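Putative esterase (Uncultured bacterium, PDB 7C4D) probably hydrolyses carboxylic ester bonds, as an esterase of the alpha/beta hydrolase fold from a marine microorganism. Local coordinates at residues A[221-226]-A[245-250]. Numbering follows the deposited sequence.
Sequences KGELSD and LVTIPG
Glu223 reaches across to the backbone of Gly250: Gly250 N donates a short, bent hydrogen bond to Glu223 OE1 (2.7 Å, 146° at the hydrogen), on the anti side and 25° out of the carboxylate plane. The extended side chain, with CG anti to the backbone N (chi1 -172°), carries OE1 past Pro249 to that amide. Three backbone bonds precede this grip: Lys221 N to Val246 O (2.9 Å), Ile248 N to Lys221 O (2.9 Å) and, where the strands end, a longer one from Glu223 N to Ile248 O (3.2 Å). They pair the last two parallel strands of the alpha/beta hydrolase sheet, 217-222 and the outermost 244-248, joined through helix 232-239 in a beta-alpha-beta unit. From Gly222 to Ser225 the chain makes a type I beta turn, and Ser225 OG hydrogen-bonds Asp120 OD2; Asp120 belongs to a probable catalytic triad with Ser96 and His253. On one sheet face Lys221 and Thr247 lie side by side, Lys221 CD 3.6 Å from Thr247 OG1, while Thr247 CG2 packs against Glu223 CA at 3.8 Å. Ile248 sets out from the opposite face, and its side chain touches Ile262 of helix 260-270. At the loop end, Leu224 CD1 rests 3.5 Å from Gly250 C.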
ATOM      1  N   LYS A 221      -6.614  11.788   3.509  1.00 45.65           N
ATOM      2  CA  LYS A 221      -7.683  11.067   4.171  1.00 51.58           C
ATOM      3  C   LYS A 221      -8.873  10.931   3.223  1.00 53.20           C
ATOM      4  O   LYS A 221      -9.248  11.887   2.563  1.00 50.62           O
ATOM      5  CB  LYS A 221      -8.166  11.926   5.338  1.00 51.30           C
ATOM      6  CG  LYS A 221      -9.119  11.201   6.271  1.00 64.84           C
ATOM      7  CD  LYS A 221      -9.981  12.095   7.120  1.00 69.64           C
ATOM      8  CE  LYS A 221     -11.259  11.395   7.530  1.00 65.87           C
ATOM      9  NZ  LYS A 221     -12.200  12.378   8.106  1.00 79.79           N
ATOM     10  N   GLY A 222      -9.450   9.732   3.124  1.00 53.15           N
ATOM     11  CA  GLY A 222     -10.747   9.594   2.467  1.00 56.35           C
ATOM     12  C   GLY A 222     -11.865  10.071   3.396  1.00 54.05           C
ATOM     13  O   GLY A 222     -11.883   9.732   4.585  1.00 64.80           O
ATOM     14  N   GLU A 223     -12.771  10.903   2.878  1.00 60.65           N
ATOM     15  CA  GLU A 223     -13.876  11.455   3.675  1.00 62.11           C
ATOM     16  C   GLU A 223     -14.698  10.339   4.327  1.00 59.07           C
ATOM     17  O   GLU A 223     -15.029  10.442   5.501  1.00 69.34           O
ATOM     18  CB  GLU A 223     -14.797  12.319   2.799  1.00 65.16           C
ATOM     19  CG  GLU A 223     -15.867  13.093   3.567  1.00 70.21           C
ATOM     20  CD  GLU A 223     -17.111  13.498   2.785  1.00 67.82           C
ATOM     21  OE1 GLU A 223     -17.038  13.647   1.546  1.00 65.55           O
ATOM     22  OE2 GLU A 223     -18.172  13.654   3.420  1.00 84.86           O
ATOM     23  N   LEU A 224     -15.022   9.286   3.553  1.00 59.75           N
ATOM     24  CA  LEU A 224     -15.894   8.198   3.985  1.00 65.50           C
ATOM     25  C   LEU A 224     -15.101   7.045   4.602  1.00 63.35           C
ATOM     26  O   LEU A 224     -15.619   5.948   4.737  1.00 72.23           O
ATOM     27  CB  LEU A 224     -16.692   7.693   2.781  1.00 62.66           C
ATOM     28  CG  LEU A 224     -17.205   8.760   1.813  1.00 68.65           C
ATOM     29  CD1 LEU A 224     -17.571   8.150   0.477  1.00 65.55           C
ATOM     30  CD2 LEU A 224     -18.371   9.547   2.401  1.00 66.60           C
ATOM     31  N   SER A 225     -13.848   7.289   4.979  1.00 62.10           N
ATOM     32  CA  SER A 225     -13.043   6.294   5.666  1.00 57.02           C
ATOM     33  C   SER A 225     -12.656   6.803   7.053  1.00 63.00           C
ATOM     34  O   SER A 225     -12.588   8.012   7.295  1.00 67.33           O
ATOM     35  CB  SER A 225     -11.836   5.937   4.846  1.00 56.31           C
ATOM     36  OG  SER A 225     -10.791   5.434   5.660  1.00 55.66           O
ATOM     37  N   ASP A 226     -12.385   5.852   7.951  1.00 64.20           N
ATOM     38  CA  ASP A 226     -12.068   6.148   9.332  1.00 63.83           C
ATOM     39  C   ASP A 226     -10.698   5.601   9.701  1.00 61.42           C
ATOM     40  O   ASP A 226     -10.436   5.426  10.884  1.00 60.55           O
ATOM     41  CB  ASP A 226     -13.135   5.611  10.287  1.00 76.65           C
ATOM     42  CG  ASP A 226     -14.393   6.461  10.282  1.00 96.09           C
ATOM     43  OD1 ASP A 226     -14.269   7.703  10.250  1.00104.91           O
ATOM     44  OD2 ASP A 226     -15.488   5.874  10.296  1.00113.32           O
ATOM     45  N   LEU A 245      -2.613  17.629   6.336  1.00 50.81           N
ATOM     46  CA  LEU A 245      -3.727  16.692   6.252  1.00 52.26           C
ATOM     47  C   LEU A 245      -4.776  17.231   5.285  1.00 56.03           C
ATOM     48  O   LEU A 245      -5.220  18.361   5.430  1.00 56.17           O
ATOM     49  CB  LEU A 245      -4.367  16.552   7.628  1.00 55.44           C
ATOM     50  CG  LEU A 245      -3.834  15.415   8.493  1.00 65.32           C
ATOM     51  CD1 LEU A 245      -2.532  15.819   9.148  1.00 57.81           C
ATOM     52  CD2 LEU A 245      -4.856  15.012   9.546  1.00 72.49           C
ATOM     53  N   VAL A 246      -5.195  16.403   4.326  1.00 47.47           N
ATOM     54  CA  VAL A 246      -6.130  16.849   3.319  1.00 50.81           C
ATOM     55  C   VAL A 246      -7.154  15.732   3.149  1.00 54.56           C
ATOM     56  O   VAL A 246      -6.783  14.578   2.950  1.00 55.26           O
ATOM     57  CB  VAL A 246      -5.394  17.192   2.005  1.00 54.33           C
ATOM     58  CG1 VAL A 246      -6.307  17.199   0.792  1.00 52.85           C
ATOM     59  CG2 VAL A 246      -4.603  18.496   2.088  1.00 51.79           C
ATOM     60  N   THR A 247      -8.439  16.099   3.221  1.00 52.39           N
ATOM     61  CA  THR A 247      -9.552  15.178   3.027  1.00 55.81           C
ATOM     62  C   THR A 247     -10.059  15.265   1.591  1.00 59.15           C
ATOM     63  O   THR A 247     -10.460  16.341   1.147  1.00 67.50           O
ATOM     64  CB  THR A 247     -10.645  15.456   4.066  1.00 55.76           C
ATOM     65  OG1 THR A 247     -10.063  15.192   5.348  1.00 58.38           O
ATOM     66  CG2 THR A 247     -11.897  14.636   3.873  1.00 51.81           C
ATOM     67  N   ILE A 248     -10.002  14.139   0.860  1.00 59.08           N
ATOM     68  CA  ILE A 248     -10.592  14.057  -0.471  1.00 60.25           C
ATOM     69  C   ILE A 248     -12.080  13.763  -0.296  1.00 68.95           C
ATOM     70  O   ILE A 248     -12.410  12.679   0.194  1.00 70.95           O
ATOM     71  CB  ILE A 248      -9.925  12.945  -1.298  1.00 59.37           C
ATOM     72  CG1 ILE A 248      -8.426  13.191  -1.497  1.00 64.03           C
ATOM     73  CG2 ILE A 248     -10.664  12.705  -2.606  1.00 65.41           C
ATOM     74  CD1 ILE A 248      -7.739  12.154  -2.367  1.00 62.44           C
ATOM     75  N   PRO A 249     -13.001  14.693  -0.674  1.00 70.54           N
ATOM     76  CA  PRO A 249     -14.452  14.465  -0.573  1.00 71.02           C
ATOM     77  C   PRO A 249     -14.982  13.234  -1.311  1.00 71.17           C
ATOM     78  O   PRO A 249     -14.574  12.949  -2.433  1.00 67.03           O
ATOM     79  CB  PRO A 249     -15.103  15.670  -1.265  1.00 60.08           C
ATOM     80  CG  PRO A 249     -13.971  16.309  -2.039  1.00 70.55           C
ATOM     81  CD  PRO A 249     -12.703  16.007  -1.263  1.00 69.84           C
ATOM     82  N   GLY A 250     -15.876  12.489  -0.648  1.00 70.09           N
ATOM     83  CA  GLY A 250     -16.609  11.416  -1.296  1.00 68.01           C
ATOM     84  C   GLY A 250     -15.747  10.204  -1.628  1.00 74.86           C
ATOM     85  O   GLY A 250     -16.117   9.422  -2.499  1.00 68.55           O
TER